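Local coordinates for hemoglobin chain d1 (Lumbricus terrestris, PDB 1X9F), which probably carries oxygen, binding it reversibly at a heme iron, as one globin subunit of the multisubunit hemoglobin of the earthworm, at residues 29-34 with 112-117; 71-76 with 85-90; 8-13 with 75-80. One frame throughout, in Å; residues are numbered along the deposited sequence.

Contact 1. Residues 29-34 with 112-117. With CMO (carbon monoxide), chain U.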
loop_
_atom_site.group_PDB
_atom_site.type_symbol
_atom_site.label_atom_id
_atom_site.label_comp_id
_atom_site.label_asym_id
_atom_site.label_seq_id
_atom_site.Cartn_x
_atom_site.Cartn_y
_atom_site.Cartn_z
ATOM N N LEU D 29 17.560 6.078 4.408
ATOM C CA LEU D 29 17.890 4.759 4.933
ATOM C C LEU D 29 17.827 3.730 3.813
ATOM O O LEU D 29 18.754 2.936 3.632
ATOM C CB LEU D 29 16.915 4.393 6.063
ATOM C CG LEU D 29 16.849 2.958 6.606
ATOM C CD1 LEU D 29 17.895 2.722 7.691
ATOM C CD2 LEU D 29 15.458 2.656 7.146
ATOM N N GLU D 30 16.729 3.761 3.063
ATOM C CA GLU D 30 16.529 2.837 1.957
ATOM C C GLU D 30 17.658 2.971 0.949
ATOM O O GLU D 30 18.180 1.969 0.450
ATOM C CB GLU D 30 15.190 3.096 1.276
ATOM C CG GLU D 30 14.822 2.038 0.246
ATOM C CD GLU D 30 13.492 2.313 -0.424
ATOM O OE1 GLU D 30 12.641 3.007 0.177
ATOM O OE2 GLU D 30 13.289 1.830 -1.560
ATOM N N LEU D 31 18.026 4.218 0.666
ATOM C CA LEU D 31 19.132 4.524 -0.223
ATOM C C LEU D 31 20.436 3.906 0.264
ATOM O O LEU D 31 21.046 3.135 -0.475
ATOM C CB LEU D 31 19.281 6.040 -0.423
ATOM C CG LEU D 31 20.513 6.582 -1.167
ATOM C CD1 LEU D 31 20.590 6.043 -2.586
ATOM C CD2 LEU D 31 20.500 8.105 -1.183
ATOM N N TRP D 32 20.860 4.225 1.490
ATOM C CA TRP D 32 22.140 3.709 1.996
ATOM C C TRP D 32 22.172 2.217 2.202
ATOM O O TRP D 32 23.224 1.597 2.060
ATOM C CB TRP D 32 22.588 4.432 3.265
ATOM C CG TRP D 32 23.052 5.757 2.910
ATOM C CD1 TRP D 32 22.391 6.922 3.109
ATOM C CD2 TRP D 32 24.248 6.080 2.207
ATOM N NE1 TRP D 32 23.115 7.970 2.591
ATOM C CE2 TRP D 32 24.262 7.475 2.031
ATOM C CE3 TRP D 32 25.328 5.329 1.714
ATOM C CZ2 TRP D 32 25.301 8.133 1.390
ATOM C CZ3 TRP D 32 26.365 5.987 1.074
ATOM C CH2 TRP D 32 26.346 7.375 0.923
ATOM N N ARG D 33 21.028 1.634 2.535
ATOM C CA ARG D 33 20.982 0.198 2.708
ATOM C C ARG D 33 21.250 -0.506 1.387
ATOM O O ARG D 33 22.014 -1.470 1.343
ATOM C CB ARG D 33 19.654 -0.260 3.277
ATOM C CG ARG D 33 19.737 -1.692 3.737
ATOM C CD ARG D 33 18.472 -2.220 4.308
ATOM N NE ARG D 33 17.412 -2.259 3.309
ATOM C CZ ARG D 33 16.197 -2.730 3.542
ATOM N NH1 ARG D 33 15.879 -3.207 4.740
ATOM N NH2 ARG D 33 15.291 -2.729 2.573
ATOM N N ASP D 34 20.622 -0.011 0.320
ATOM C CA ASP D 34 20.843 -0.515 -1.034
ATOM C C ASP D 34 22.311 -0.421 -1.423
ATOM O O ASP D 34 22.907 -1.406 -1.861
ATOM C CB ASP D 34 19.998 0.269 -2.042
ATOM C CG ASP D 34 18.556 -0.217 -2.122
ATOM O OD1 ASP D 34 18.123 -1.030 -1.272
ATOM O OD2 ASP D 34 17.773 0.174 -3.015
ATOM N N LEU D 112 19.182 6.842 -8.416
ATOM C CA LEU D 112 18.254 6.753 -9.546
ATOM C C LEU D 112 17.254 5.607 -9.406
ATOM O O LEU D 112 16.080 5.748 -9.766
ATOM C CB LEU D 112 19.012 6.653 -10.872
ATOM C CG LEU D 112 19.819 7.883 -11.298
ATOM C CD1 LEU D 112 20.304 7.716 -12.732
ATOM C CD2 LEU D 112 19.016 9.169 -11.179
ATOM N N HIS D 113 17.723 4.489 -8.860
ATOM C CA HIS D 113 16.902 3.304 -8.646
ATOM C C HIS D 113 15.829 3.541 -7.576
ATOM O O HIS D 113 14.655 3.218 -7.791
ATOM C CB HIS D 113 17.806 2.129 -8.272
ATOM C CG HIS D 113 17.099 0.812 -8.229
ATOM N ND1 HIS D 113 16.270 0.450 -7.190
ATOM C CD2 HIS D 113 17.108 -0.234 -9.088
ATOM C CE1 HIS D 113 15.790 -0.759 -7.415
ATOM N NE2 HIS D 113 16.282 -1.195 -8.560
ATOM N N VAL D 114 16.227 4.108 -6.437
ATOM C CA VAL D 114 15.267 4.447 -5.385
ATOM C C VAL D 114 14.310 5.551 -5.846
ATOM O O VAL D 114 13.119 5.504 -5.533
ATOM C CB VAL D 114 15.932 4.799 -4.011
ATOM C CG1 VAL D 114 16.871 3.674 -3.553
ATOM C CG2 VAL D 114 16.676 6.126 -4.050
ATOM N N LEU D 115 14.824 6.529 -6.595
ATOM C CA LEU D 115 13.977 7.591 -7.136
ATOM C C LEU D 115 12.927 7.006 -8.076
ATOM O O LEU D 115 11.751 7.388 -8.024
ATOM C CB LEU D 115 14.807 8.661 -7.848
ATOM C CG LEU D 115 15.478 9.710 -6.954
ATOM C CD1 LEU D 115 16.491 10.488 -7.753
ATOM C CD2 LEU D 115 14.466 10.653 -6.325
ATOM N N GLY D 116 13.363 6.063 -8.910
ATOM C CA GLY D 116 12.485 5.314 -9.806
ATOM C C GLY D 116 11.305 4.672 -9.099
ATOM O O GLY D 116 10.176 4.741 -9.588
ATOM N N ASP D 117 11.559 4.053 -7.947
ATOM C CA ASP D 117 10.494 3.445 -7.152
ATOM C C ASP D 117 9.495 4.475 -6.675
ATOM O O ASP D 117 8.290 4.246 -6.733
ATOM C CB ASP D 117 11.065 2.723 -5.933
ATOM C CG ASP D 117 11.848 1.490 -6.302
ATOM O OD1 ASP D 117 11.392 0.733 -7.184
ATOM O OD2 ASP D 117 12.929 1.188 -5.757
HETATM C C CMO U . 27.414 11.007 2.143
HETATM O O CMO U . 27.457 9.765 2.631
HETATM O O HOH W 1 14.465 1.075 -3.698
#
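Leu31 and Val114 have the nearest CA atoms, 6.4 Å apart, between helices 29-34 and 112-117, whose axes approach to 10.0 Å with an angle of 137° between their N-to-C directions. Val114 carries most of the contact, with both methyls in use. Its CG1, turned opposite the carbonyl carbon (chi1 -54°), meets both the backbone of Leu31, 4.1 Å from its CA, and the carboxylate of Asp34. CG2 meets the tip of Leu31 instead, 4.2 Å from its CD1, the two side chains crossing at about a right angle. Asp34 reaches the first of these methyls with OD2, 3.7 Å from Val114 CG1, the two side chains running past each other in opposite senses. These helices are B and G of the globin fold, and the contact is part of their crossing, extended by Phe107 and His110, which touch Leu31 from farther back on helix 101-119. Beyond Val114 the contact turns polar. A water joins the two helices, 2.6 Å from Glu30 OE2 and likewise 2.6 Å from Asp117 OD2, and it lies in the plane of the His113 ring, off its edge. It bridges two carboxylates whose like charges would otherwise probably repel; each also has an arginine, Arg118 for Glu30 and Arg33 of a neighbouring copy of this protein for Asp117. On the flank of helix 29-34 turned from this water, Trp32 reaches into the ligand pocket. With CG beside the backbone N (chi1 -74°), its six-membered ring comes obliquely to carbon monoxide, CZ2 standing 3.0 Å from the ligand oxygen and CH2 nearly as close. Phe46 and Phe59 pack edge-to-face with this indole, and His62 hydrogen-bonds the same ligand.

Contact 2. Residues 71-76 with 85-90. With HEM (protoporphyrin IX containing Fe), chain M.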
loop_
_atom_site.group_PDB
_atom_site.type_symbol
_atom_site.label_atom_id
_atom_site.label_comp_id
_atom_site.label_asym_id
_atom_site.label_seq_id
_atom_site.Cartn_x
_atom_site.Cartn_y
_atom_site.Cartn_z
ATOM N N ASP D 71 19.961 18.198 -1.749
ATOM C CA ASP D 71 18.931 19.203 -1.907
ATOM C C ASP D 71 19.499 20.564 -2.330
ATOM O O ASP D 71 18.939 21.229 -3.211
ATOM C CB ASP D 71 18.128 19.360 -0.627
ATOM C CG ASP D 71 16.908 20.197 -0.840
ATOM O OD1 ASP D 71 16.911 21.390 -0.442
ATOM O OD2 ASP D 71 15.910 19.766 -1.460
ATOM N N ILE D 72 20.606 20.962 -1.699
ATOM C CA ILE D 72 21.281 22.226 -2.016
ATOM C C ILE D 72 21.737 22.259 -3.463
ATOM O O ILE D 72 21.514 23.253 -4.162
ATOM C CB ILE D 72 22.490 22.481 -1.080
ATOM C CG1 ILE D 72 22.022 22.645 0.364
ATOM C CG2 ILE D 72 23.259 23.731 -1.516
ATOM C CD1 ILE D 72 23.142 22.772 1.374
ATOM N N THR D 73 22.364 21.171 -3.906
ATOM C CA THR D 73 22.905 21.107 -5.257
ATOM C C THR D 73 21.797 21.069 -6.298
ATOM O O THR D 73 21.895 21.757 -7.307
ATOM C CB THR D 73 23.851 19.904 -5.451
ATOM O OG1 THR D 73 23.156 18.687 -5.156
ATOM C CG2 THR D 73 24.982 19.926 -4.440
ATOM N N ILE D 74 20.758 20.271 -6.072
ATOM C CA ILE D 74 19.621 20.259 -6.989
ATOM C C ILE D 74 19.025 21.659 -7.103
ATOM O O ILE D 74 18.680 22.107 -8.200
ATOM C CB ILE D 74 18.569 19.234 -6.535
ATOM C CG1 ILE D 74 19.150 17.818 -6.682
ATOM C CG2 ILE D 74 17.254 19.391 -7.327
ATOM C CD1 ILE D 74 18.239 16.727 -6.182
ATOM N N SER D 75 18.928 22.365 -5.983
ATOM C CA SER D 75 18.311 23.687 -6.017
ATOM C C SER D 75 19.236 24.767 -6.605
ATOM O O SER D 75 18.796 25.894 -6.845
ATOM C CB SER D 75 17.776 24.084 -4.636
ATOM O OG SER D 75 18.831 24.431 -3.752
ATOM N N MET D 76 20.501 24.411 -6.845
ATOM C CA MET D 76 21.481 25.310 -7.469
ATOM C C MET D 76 21.751 24.977 -8.934
ATOM O O MET D 76 22.598 25.611 -9.569
ATOM C CB MET D 76 22.806 25.289 -6.701
ATOM C CG MET D 76 22.773 26.035 -5.387
ATOM S SD MET D 76 24.356 25.957 -4.547
ATOM C CE MET D 76 23.981 26.910 -3.079
ATOM N N ALA D 85 30.723 26.930 -6.383
ATOM C CA ALA D 85 31.156 27.089 -4.995
ATOM C C ALA D 85 30.707 25.943 -4.089
ATOM O O ALA D 85 31.504 25.436 -3.292
ATOM C CB ALA D 85 30.678 28.426 -4.439
ATOM N N GLN D 86 29.440 25.542 -4.205
ATOM C CA GLN D 86 28.894 24.484 -3.361
ATOM C C GLN D 86 29.576 23.160 -3.658
ATOM O O GLN D 86 29.903 22.408 -2.740
ATOM C CB GLN D 86 27.376 24.356 -3.533
ATOM C CG GLN D 86 26.728 23.287 -2.649
ATOM C CD GLN D 86 26.904 23.559 -1.164
ATOM O OE1 GLN D 86 27.066 24.706 -0.749
ATOM N NE2 GLN D 86 26.867 22.502 -0.359
ATOM N N LEU D 87 29.795 22.873 -4.935
ATOM C CA LEU D 87 30.437 21.617 -5.298
ATOM C C LEU D 87 31.876 21.565 -4.788
ATOM O O LEU D 87 32.326 20.522 -4.310
ATOM C CB LEU D 87 30.372 21.370 -6.807
ATOM C CG LEU D 87 28.988 21.161 -7.439
ATOM C CD1 LEU D 87 29.138 20.917 -8.933
ATOM C CD2 LEU D 87 28.211 20.020 -6.781
ATOM N N ALA D 88 32.589 22.686 -4.890
ATOM C CA ALA D 88 33.939 22.793 -4.343
ATOM C C ALA D 88 33.930 22.502 -2.836
ATOM O O ALA D 88 34.793 21.779 -2.325
ATOM C CB ALA D 88 34.531 24.168 -4.632
ATOM N N HIS D 89 32.932 23.060 -2.149
ATOM C CA HIS D 89 32.764 22.928 -0.702
ATOM C C HIS D 89 32.526 21.480 -0.315
ATOM O O HIS D 89 33.111 20.982 0.647
ATOM C CB HIS D 89 31.582 23.788 -0.249
ATOM C CG HIS D 89 31.358 23.801 1.231
ATOM N ND1 HIS D 89 31.791 24.833 2.035
ATOM C CD2 HIS D 89 30.707 22.936 2.047
ATOM C CE1 HIS D 89 31.437 24.592 3.285
ATOM N NE2 HIS D 89 30.780 23.447 3.319
ATOM N N LEU D 90 31.661 20.811 -1.069
ATOM C CA LEU D 90 31.353 19.417 -0.815
ATOM C C LEU D 90 32.564 18.546 -1.088
ATOM O O LEU D 90 32.798 17.552 -0.393
ATOM C CB LEU D 90 30.167 18.969 -1.663
ATOM C CG LEU D 90 28.813 19.206 -0.997
ATOM C CD1 LEU D 90 27.717 19.176 -2.044
ATOM C CD2 LEU D 90 28.556 18.164 0.088
HETATM C CHA HEM M . 28.946 27.721 8.783
HETATM C CHB HEM M . 24.384 26.391 9.968
HETATM C CHC HEM M . 24.205 30.021 13.227
HETATM C CHD HEM M . 28.853 31.227 12.216
HETATM C C1A HEM M . 27.652 27.010 8.797
HETATM C C2A HEM M . 27.384 25.930 7.953
HETATM C C3A HEM M . 26.022 25.517 8.280
HETATM C C4A HEM M . 25.690 26.479 9.330
HETATM C CMA HEM M . 25.180 24.392 7.715
HETATM C CAA HEM M . 28.251 25.290 6.903
HETATM C CBA HEM M . 29.053 24.159 7.546
HETATM C CGA HEM M . 29.913 23.617 6.437
HETATM O O1A HEM M . 29.416 22.796 5.637
HETATM O O2A HEM M . 31.091 24.021 6.357
HETATM C C1B HEM M . 23.924 27.287 11.015
HETATM C C2B HEM M . 22.644 27.173 11.544
HETATM C C3B HEM M . 22.687 28.185 12.446
HETATM C C4B HEM M . 23.879 28.853 12.397
HETATM C CMB HEM M . 21.517 26.190 11.259
HETATM C CAB HEM M . 21.674 28.542 13.229
HETATM C CBB HEM M . 20.526 28.887 13.905
HETATM C C1C HEM M . 25.512 30.699 13.247
HETATM C C2C HEM M . 25.790 31.757 14.106
HETATM C C3C HEM M . 27.090 32.068 13.792
HETATM C C4C HEM M . 27.503 31.196 12.807
HETATM C CMC HEM M . 24.899 32.411 15.136
HETATM C CAC HEM M . 27.915 33.121 14.438
HETATM C CBC HEM M . 28.002 34.373 13.961
HETATM C C1D HEM M . 29.328 30.332 11.142
HETATM C C2D HEM M . 30.613 30.438 10.616
HETATM C C3D HEM M . 30.676 29.462 9.642
HETATM C C4D HEM M . 29.345 28.824 9.681
HETATM C CMD HEM M . 31.702 31.403 11.027
HETATM C CAD HEM M . 31.832 29.094 8.749
HETATM C CBD HEM M . 31.686 29.777 7.403
HETATM C CGD HEM M . 32.804 29.241 6.540
HETATM O O1D HEM M . 33.950 29.748 6.644
HETATM O O2D HEM M . 32.533 28.292 5.765
HETATM N NA HEM M . 26.659 27.367 9.651
HETATM N NB HEM M . 24.709 28.305 11.489
HETATM N NC HEM M . 26.533 30.327 12.426
HETATM N ND HEM M . 28.524 29.371 10.597
HETATM FE FE HEM M . 26.605 28.863 11.021
#
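His89 NE2 donates a hydrogen bond to propionate oxygen O1A of a heme that is not bound in this chain's own pocket, 2.8 Å long and fairly straight, with an N-H...O angle of 160°. The carboxylate carbon of that propionate lies in the plane of the imidazole, so the propionate meets the ring at its edge. A turn back along helix 85-90, Gln86 carries most of the contact with helix 71-75. Its CG stands opposite the backbone N, and a bend at chi2 (61°) brings the amide against Ile72, the two side chains crossing at about a right angle; Ile72 CG2 touches the amide carbon CD at 3.7 Å. At the polar end OE1 accepts a hydrogen bond from a basic side chain of another protein's chain. Met76, extended beyond CG, reaches over the aliphatic base of the same glutamine and sets SD 3.6 Å from Gln86 CB. Thr73 has a split role: its hydroxyl is taken by Leu70 O in its own helix, while CG2 faces across to Leu90 CD1 at 3.7 Å and to Leu87 CD2 at 4.0 Å. Leu90 thus joins the helix pair to the pocket, for it touches this chain's own heme, and its carbonyl O accepts from ND1 of His94, the axial ligand of the iron. The helices are E and F of the globin fold, nearly antiparallel here at 156°. Helix 125-139 packs against them through Ile135, which meets Thr73 and Leu87, and through Ile139 on Leu90, while helix 4-18 lies against Ile74.

Contact 3. Residues 8-13 with 75-80; sequences LKVKLQ and SMLDTP
The carboxylate of Asp78 is met over one face by the end of Lys11: NZ approaches OD2 at 2.9 Å from well above the carboxylate plane, 52° out of it, in a hydrogen-bonded salt bridge. An aromatic side chain of another protein's chain makes a cation-pi contact with Lys11. The lysine runs out almost fully extended, which brings CE within 3.4 Å of Asp78 OD2, and kinks only at its last torsion (chi4 -75°), which turns NZ toward the C-terminal end of helix 57-75. There NZ finds Ile74 O as a hydrogen-bond partner, and backbone of the other protein's chain supplies one more; Ser75 O is also near, but at a poor angle. The buried ammonium is probably compensated by the carboxylate and these backbone partners. Alongside, Val10 and Leu77 cross at about a right angle, CG1 of the valine 4.0 Å from CD2 of the leucine. Trp128 and Cys131 of helix 125-139 touch Val10, and Leu77 rests on Cys131 too, the cysteine whose disulfide with Cys2 ties the N-terminus to that helix. A type I beta turn runs from Met76 to Thr79. Met76 O takes two bonds from the same face of its plane, from Thr79 N at 2.9 Å and Thr79 OG1 at 3.3 Å, which ties the threonine hydroxyl to the turn; Thr79 is at the N-cap position of the next helix, but its side chain makes no capping bond. Such an arrangement is the EF corner of a globin, held here against helix A.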
loop_
_atom_site.group_PDB
_atom_site.type_symbol
_atom_site.label_atom_id
_atom_site.label_comp_id
_atom_site.label_asym_id
_atom_site.label_seq_id
_atom_site.Cartn_x
_atom_site.Cartn_y
_atom_site.Cartn_z
ATOM N N LEU D 8 14.691 21.917 -14.280
ATOM C CA LEU D 8 13.360 22.206 -13.798
ATOM C C LEU D 8 12.648 20.906 -13.425
ATOM O O LEU D 8 12.050 20.800 -12.346
ATOM C CB LEU D 8 12.589 22.987 -14.866
ATOM C CG LEU D 8 11.315 23.720 -14.453
ATOM C CD1 LEU D 8 10.084 22.888 -14.762
ATOM C CD2 LEU D 8 11.314 24.181 -12.989
ATOM N N LYS D 9 12.746 19.918 -14.311
ATOM C CA LYS D 9 12.144 18.606 -14.104
ATOM C C LYS D 9 12.693 17.951 -12.855
ATOM O O LYS D 9 11.944 17.411 -12.040
ATOM C CB LYS D 9 12.433 17.702 -15.303
ATOM C CG LYS D 9 11.657 16.399 -15.301
ATOM C CD LYS D 9 10.158 16.678 -15.322
ATOM C CE LYS D 9 9.413 15.650 -16.165
ATOM N NZ LYS D 9 9.857 15.656 -17.590
ATOM N N VAL D 10 14.015 17.998 -12.722
ATOM C CA VAL D 10 14.679 17.405 -11.581
ATOM C C VAL D 10 14.236 18.119 -10.319
ATOM O O VAL D 10 13.890 17.466 -9.334
ATOM C CB VAL D 10 16.206 17.441 -11.731
ATOM C CG1 VAL D 10 16.896 17.146 -10.398
ATOM C CG2 VAL D 10 16.642 16.427 -12.779
ATOM N N LYS D 11 14.211 19.449 -10.350
ATOM C CA LYS D 11 13.754 20.207 -9.185
ATOM C C LYS D 11 12.361 19.752 -8.723
ATOM O O LYS D 11 12.151 19.485 -7.539
ATOM C CB LYS D 11 13.747 21.715 -9.465
ATOM C CG LYS D 11 15.151 22.325 -9.664
ATOM C CD LYS D 11 14.962 23.822 -9.979
ATOM C CE LYS D 11 16.285 24.501 -10.298
ATOM N NZ LYS D 11 17.101 24.730 -9.074
ATOM N N LEU D 12 11.427 19.661 -9.670
ATOM C CA LEU D 12 10.040 19.280 -9.395
ATOM C C LEU D 12 9.907 17.869 -8.843
ATOM O O LEU D 12 9.230 17.646 -7.831
ATOM C CB LEU D 12 9.210 19.406 -10.674
ATOM C CG LEU D 12 8.413 20.691 -10.923
ATOM C CD1 LEU D 12 9.019 21.946 -10.265
ATOM C CD2 LEU D 12 8.230 20.890 -12.426
ATOM N N GLN D 13 10.563 16.922 -9.512
ATOM C CA GLN D 13 10.491 15.515 -9.134
ATOM C C GLN D 13 11.182 15.260 -7.807
ATOM O O GLN D 13 10.770 14.386 -7.040
ATOM C CB GLN D 13 11.089 14.628 -10.224
ATOM C CG GLN D 13 10.296 14.650 -11.515
ATOM C CD GLN D 13 10.532 13.430 -12.373
ATOM O OE1 GLN D 13 11.665 12.964 -12.517
ATOM N NE2 GLN D 13 9.460 12.908 -12.949
ATOM N N SER D 75 18.928 22.365 -5.983
ATOM C CA SER D 75 18.311 23.687 -6.017
ATOM C C SER D 75 19.236 24.767 -6.605
ATOM O O SER D 75 18.796 25.894 -6.845
ATOM C CB SER D 75 17.776 24.084 -4.636
ATOM O OG SER D 75 18.831 24.431 -3.752
ATOM N N MET D 76 20.501 24.411 -6.845
ATOM C CA MET D 76 21.481 25.310 -7.469
ATOM C C MET D 76 21.751 24.977 -8.934
ATOM O O MET D 76 22.598 25.611 -9.569
ATOM C CB MET D 76 22.806 25.289 -6.701
ATOM C CG MET D 76 22.773 26.035 -5.387
ATOM S SD MET D 76 24.356 25.957 -4.547
ATOM C CE MET D 76 23.981 26.910 -3.079
ATOM N N LEU D 77 21.039 23.988 -9.473
ATOM C CA LEU D 77 21.232 23.575 -10.867
ATOM C C LEU D 77 21.165 24.731 -11.879
ATOM O O LEU D 77 21.786 24.663 -12.939
ATOM C CB LEU D 77 20.240 22.465 -11.247
ATOM C CG LEU D 77 20.645 20.979 -11.319
ATOM C CD1 LEU D 77 22.022 20.663 -10.736
ATOM C CD2 LEU D 77 19.561 20.107 -10.679
ATOM N N ASP D 78 20.431 25.791 -11.539
ATOM C CA ASP D 78 20.254 26.948 -12.428
ATOM C C ASP D 78 21.125 28.173 -12.089
ATOM O O ASP D 78 20.998 29.224 -12.731
ATOM C CB ASP D 78 18.794 27.373 -12.377
ATOM C CG ASP D 78 18.356 27.746 -10.971
ATOM O OD1 ASP D 78 17.742 28.820 -10.812
ATOM O OD2 ASP D 78 18.597 27.039 -9.965
ATOM N N THR D 79 21.980 28.068 -11.075
ATOM C CA THR D 79 22.870 29.170 -10.710
ATOM C C THR D 79 24.314 28.672 -10.740
ATOM O O THR D 79 24.819 28.224 -9.710
ATOM C CB THR D 79 22.523 29.718 -9.300
ATOM O OG1 THR D 79 22.444 28.631 -8.368
ATOM C CG2 THR D 79 21.116 30.313 -9.269
ATOM N N PRO D 80 24.986 28.730 -11.895
ATOM C CA PRO D 80 26.326 28.131 -12.018
ATOM C C PRO D 80 27.356 28.659 -11.002
ATOM O O PRO D 80 28.154 27.872 -10.478
ATOM C CB PRO D 80 26.737 28.457 -13.460
ATOM C CG PRO D 80 25.856 29.600 -13.855
ATOM C CD PRO D 80 24.547 29.360 -13.157
#

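Overall arrangement
Contacts 2 and 3 are neighbours, their centres 11 Å apart. They share Ser75 and Met76 and touch directly, with Ile74 O 3.2 Å from Lys11 NZ in a probable hydrogen bond and Ile74 CG2 3.8 Å from Val10 CG1. Contact 1 lies on the opposite side of the chain's centre from contact 2, 21 Å between their centres, and 20 Å from contact 3. Both contacts 1 and 2 border the heme pocket: the side chain of Leu31 is about 8 Å from a bound heme and that of Leu90 about 3 Å, while Trp32 meets carbon monoxide itself. Contact 3 is more remote, with the Leu77 side chain about 11 Å from a bound heme.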